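Local atomic coordinates of D-methionine transport system permease protein MetI (Escherichia coli, PDB entry 3TUI), a protein that forms the membrane permease of the ABC-type methionine transporter, and probably carries D-methionine and the toxic analogue alpha-methyl-methionine across the inner membrane. Residues Val34-Tyr39 and Asn110-Ile115; Ala149-Leu154 and Leu202-Gly207. All coordinates share one frame; numbering follows the deposited sequence.

Contact 1. Residues Val34-Tyr39 and Asn110-Ile115; sequences VGVLLY and NALLEI
Tyr39 of helix 3-40 packs on Leu112 and Leu113, near the turn that follows helix 89-112 and leads toward the short helix 118-125. The residues after this turn carry the EAA sequence signature of ABC importer permeases. In relatives, the coupling helix of that region docks on the ATPase subunit. Both segments lie at the predicted cytoplasmic side: 34-39 at the end of a transmembrane helix, 110-115 in a cytoplasmic part of the chain.

The phenol ring carries the contact. Its CG lies anti to the backbone N (chi1 180°), which sends the ring across to the other helix. Leu112 CB stands over one ring face. Leu112 CB lies 3.6 Å from the centroid of the Tyr39 ring, 12° off its normal, a CH-pi contact. Leu113 comes in at the ring edge, with its CG in the ring plane, 3.6 Å from Tyr39 CE1. The two leucines thus bracket the ring from different directions. Leu112 CD1 lies by the root of the ring, 3.7 Å from Tyr39 CB and 4.0 Å from Val36 CG2.

The phenol oxygen ends beside a type I beta turn from Leu112 to Ile115. Tyr39 OH is 3.5 Å from Leu112 O. Leu112 O also accepts the turn bond from Ile115 N, at 2.9 Å. Leu138 of helix 130-163 touches both Tyr39 and Leu112, so a third helix joins the cluster.

With an alanine at Tyr39, Leu112 CB would probably lose its ring face, and a gap would be likely to open between helix 3-40 and the turn.

The contact is mainly apolar and rests largely on how the leucines fit the ring, while the turn has its own backbone bond.

Contact 2. Residues Ala149-Leu154 and Leu202-Gly207; sequences AATITL and LIQFAG
Thr151 sets its hydroxyl oxygen directly against the backbone of Gly207, yet no hydrogen bond crosses the contact. This is antiparallel helix packing with a local close approach at a glycine. It joins helix 130-163 to helix 186-211, the last helix of the chain, in the permease's helical core, toward the predicted cytoplasmic side of the membrane. The short axes run at 175° to each other and come within 9.2 Å. The nearest CA atoms across the contact are those of Thr151 and Gly207, 5.3 Å apart. A CB on Gly207 would run into Thr151 OG1, so this approach depends on Gly207 having no side chain.

Thr151 OG1 is satisfied in its own helix, by a hydrogen bond with Val147 O. Its position beside the backbone N (chi1 -48°) turns it back toward that carbonyl. The methyl then faces the other helix. Thr151 CG2 sits 3.7 Å from Ile203 O and 3.9 Å from Gln204 CA. The Gln204 chain bends at chi2 (87°), which brings its amide back beside the same methyl. Its NE2 bonds to Asp208 OD1.

One turn further along, Leu154 meets Ile203, but their exact fit is doubtful. Phe21 of helix 3-40 touches both.

Within helix 130-163, Ala149 O takes two bonds from opposite faces of its carbonyl plane: one from Thr153 N and one from Thr153 OG1 at 2.8 Å.

In the fold
The chain opens with helix 3-40. Its end meets the end of helix 89-112 in contact 1, which closes a loop of 70 residues. The chain then passes through helix 118-125 and enters helix 130-163. Contact 2 pairs the middle of that helix with helix 186-211, closing a second loop of 47 residues. The loops follow in series and neither nest nor cross. The centres of contact 1 and contact 2 are about 20 Å apart. The two contacts do not touch each other. Shared helices link them: helix 3-40 also packs beside contact 2, and helix 130-163 also reaches contact 1. The first and last helices thus join one bundle.

Contact 1. Residues Val34-Tyr39 and Asn110-Ile115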
# COMPACT_ATOMS: atom_id res chain seq x y z
N VAL A 34 26.32 -13.78 -8.83
CA VAL A 34 25.42 -14.15 -9.92
C VAL A 34 24.07 -13.47 -9.68
O VAL A 34 23.50 -12.85 -10.58
CB VAL A 34 25.26 -15.68 -10.07
CG1 VAL A 34 24.20 -15.99 -11.12
CG2 VAL A 34 26.56 -16.31 -10.45
N GLY A 35 23.58 -13.60 -8.44
CA GLY A 35 22.31 -13.01 -8.05
C GLY A 35 22.28 -11.52 -8.29
O GLY A 35 21.41 -11.02 -8.99
N VAL A 36 23.25 -10.83 -7.71
CA VAL A 36 23.41 -9.39 -7.91
C VAL A 36 23.34 -9.00 -9.37
O VAL A 36 22.66 -8.05 -9.75
CB VAL A 36 24.74 -8.89 -7.32
CG1 VAL A 36 25.06 -7.52 -7.86
CG2 VAL A 36 24.68 -8.88 -5.81
N LEU A 37 24.05 -9.76 -10.20
CA LEU A 37 24.17 -9.37 -11.59
C LEU A 37 22.95 -9.86 -12.38
O LEU A 37 22.77 -9.50 -13.54
CB LEU A 37 25.51 -9.84 -12.18
CG LEU A 37 26.80 -9.27 -11.53
CD1 LEU A 37 28.05 -10.03 -11.99
CD2 LEU A 37 27.01 -7.78 -11.76
N LEU A 38 22.11 -10.68 -11.73
CA LEU A 38 20.76 -11.01 -12.22
C LEU A 38 19.72 -9.94 -11.90
O LEU A 38 18.72 -9.81 -12.60
CB LEU A 38 20.27 -12.34 -11.65
CG LEU A 38 20.39 -13.70 -12.35
CD1 LEU A 38 20.00 -14.81 -11.37
CD2 LEU A 38 19.49 -13.74 -13.58
N TYR A 39 19.94 -9.21 -10.80
CA TYR A 39 19.04 -8.16 -10.34
C TYR A 39 19.20 -6.95 -11.23
O TYR A 39 18.22 -6.47 -11.80
CB TYR A 39 19.33 -7.80 -8.87
CG TYR A 39 18.44 -6.70 -8.28
CD1 TYR A 39 17.09 -6.94 -8.05
CD2 TYR A 39 18.96 -5.46 -7.88
CE1 TYR A 39 16.26 -5.97 -7.50
CE2 TYR A 39 18.14 -4.47 -7.32
CZ TYR A 39 16.78 -4.74 -7.13
OH TYR A 39 15.93 -3.79 -6.57
N ASN A 110 15.90 -12.41 -5.68
CA ASN A 110 14.60 -12.24 -5.09
C ASN A 110 14.70 -11.41 -3.81
O ASN A 110 13.81 -10.61 -3.52
CB ASN A 110 13.96 -13.60 -4.82
CG ASN A 110 13.39 -14.24 -6.08
OD1 ASN A 110 13.16 -13.55 -7.09
ND2 ASN A 110 13.16 -15.56 -6.03
N ALA A 111 15.76 -11.59 -3.04
CA ALA A 111 15.96 -10.75 -1.87
C ALA A 111 16.21 -9.30 -2.30
O ALA A 111 15.56 -8.37 -1.78
CB ALA A 111 17.11 -11.27 -0.98
N LEU A 112 17.11 -9.09 -3.25
CA LEU A 112 17.34 -7.73 -3.70
C LEU A 112 16.00 -7.11 -4.16
O LEU A 112 15.74 -5.95 -3.86
CB LEU A 112 18.40 -7.64 -4.80
CG LEU A 112 19.85 -7.82 -4.33
CD1 LEU A 112 20.82 -7.92 -5.51
CD2 LEU A 112 20.25 -6.71 -3.38
N LEU A 113 15.14 -7.88 -4.83
CA LEU A 113 13.89 -7.31 -5.38
C LEU A 113 12.90 -6.76 -4.31
O LEU A 113 11.95 -6.03 -4.64
CB LEU A 113 13.18 -8.31 -6.29
CG LEU A 113 13.79 -8.64 -7.66
CD1 LEU A 113 13.13 -9.90 -8.18
CD2 LEU A 113 13.63 -7.54 -8.67
N GLU A 114 13.13 -7.16 -3.04
CA GLU A 114 12.42 -6.66 -1.86
C GLU A 114 12.73 -5.21 -1.51
O GLU A 114 11.97 -4.58 -0.79
CB GLU A 114 12.79 -7.48 -0.63
CG GLU A 114 12.51 -8.95 -0.69
CD GLU A 114 11.05 -9.27 -0.42
OE1 GLU A 114 10.77 -9.84 0.67
OE2 GLU A 114 10.21 -8.94 -1.29
N ILE A 115 13.88 -4.73 -1.97
CA ILE A 115 14.34 -3.37 -1.73
C ILE A 115 13.69 -2.37 -2.68
O ILE A 115 13.83 -2.49 -3.90
CB ILE A 115 15.86 -3.23 -1.91
CG1 ILE A 115 16.59 -4.24 -1.03
CG2 ILE A 115 16.30 -1.82 -1.58
CD1 ILE A 115 18.08 -4.13 -1.12

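Contact 2. Residues Ala149-Leu154 and Leu202-Gly207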
# COMPACT_ATOMS: atom_id res chain seq x y z
N ALA A 149 18.24 -16.63 3.30
CA ALA A 149 18.64 -17.56 2.22
C ALA A 149 19.74 -18.52 2.64
O ALA A 149 19.77 -19.68 2.20
CB ALA A 149 19.09 -16.80 0.98
N ALA A 150 20.67 -18.02 3.44
CA ALA A 150 21.81 -18.82 3.91
C ALA A 150 21.32 -19.99 4.76
O ALA A 150 21.69 -21.17 4.55
CB ALA A 150 22.78 -17.95 4.71
N THR A 151 20.51 -19.61 5.75
CA THR A 151 19.80 -20.60 6.54
C THR A 151 19.21 -21.56 5.52
O THR A 151 19.65 -22.70 5.44
CB THR A 151 18.67 -19.97 7.41
OG1 THR A 151 19.18 -18.82 8.10
CG2 THR A 151 18.11 -21.01 8.41
N ILE A 152 18.28 -21.09 4.71
CA ILE A 152 17.62 -22.02 3.83
C ILE A 152 18.58 -22.79 2.89
O ILE A 152 18.29 -23.94 2.53
CB ILE A 152 16.44 -21.37 3.06
CG1 ILE A 152 15.53 -22.46 2.50
CG2 ILE A 152 16.93 -20.40 2.02
CD1 ILE A 152 14.60 -23.03 3.59
N THR A 153 19.74 -22.22 2.54
CA THR A 153 20.72 -22.92 1.69
C THR A 153 21.47 -24.08 2.39
O THR A 153 21.53 -25.23 1.89
CB THR A 153 21.76 -21.89 1.12
OG1 THR A 153 21.12 -21.07 0.13
CG2 THR A 153 22.99 -22.57 0.48
N LEU A 154 22.06 -23.75 3.55
CA LEU A 154 22.73 -24.74 4.40
C LEU A 154 21.85 -25.93 4.73
O LEU A 154 22.29 -27.09 4.64
CB LEU A 154 23.20 -24.06 5.68
CG LEU A 154 24.44 -23.18 5.54
CD1 LEU A 154 24.47 -22.19 6.65
CD2 LEU A 154 25.69 -24.05 5.53
N LEU A 202 19.07 -27.06 14.61
CA LEU A 202 20.14 -26.15 15.02
C LEU A 202 20.49 -25.18 13.92
O LEU A 202 20.57 -23.99 14.16
CB LEU A 202 21.39 -26.90 15.48
CG LEU A 202 21.45 -26.99 17.01
CD1 LEU A 202 20.11 -27.48 17.67
CD2 LEU A 202 22.59 -27.88 17.39
N ILE A 203 20.68 -25.67 12.72
CA ILE A 203 20.87 -24.74 11.62
C ILE A 203 19.70 -23.74 11.46
O ILE A 203 19.93 -22.54 11.29
CB ILE A 203 21.23 -25.49 10.33
CG1 ILE A 203 21.95 -24.56 9.36
CG2 ILE A 203 20.02 -26.13 9.71
CD1 ILE A 203 22.93 -25.35 8.48
N GLN A 204 18.46 -24.19 11.64
CA GLN A 204 17.34 -23.27 11.50
C GLN A 204 17.36 -22.27 12.63
O GLN A 204 17.57 -21.10 12.38
CB GLN A 204 16.02 -24.03 11.51
CG GLN A 204 14.81 -23.14 11.37
CD GLN A 204 14.47 -22.90 9.92
OE1 GLN A 204 14.35 -23.84 9.14
NE2 GLN A 204 14.32 -21.64 9.55
N PHE A 205 17.18 -22.74 13.86
CA PHE A 205 17.18 -21.87 15.04
C PHE A 205 18.27 -20.80 15.00
O PHE A 205 18.01 -19.64 15.29
CB PHE A 205 17.35 -22.72 16.30
CG PHE A 205 17.93 -21.94 17.45
CD1 PHE A 205 19.32 -21.88 17.65
CD2 PHE A 205 17.10 -21.27 18.36
CE1 PHE A 205 19.88 -21.15 18.70
CE2 PHE A 205 17.65 -20.55 19.44
CZ PHE A 205 19.05 -20.49 19.61
N ALA A 206 19.49 -21.19 14.65
CA ALA A 206 20.59 -20.23 14.63
C ALA A 206 20.34 -19.11 13.62
O ALA A 206 20.38 -17.94 13.98
CB ALA A 206 21.91 -20.92 14.36
N GLY A 207 20.05 -19.47 12.37
CA GLY A 207 19.74 -18.48 11.35
C GLY A 207 18.67 -17.49 11.78
O GLY A 207 18.88 -16.29 11.73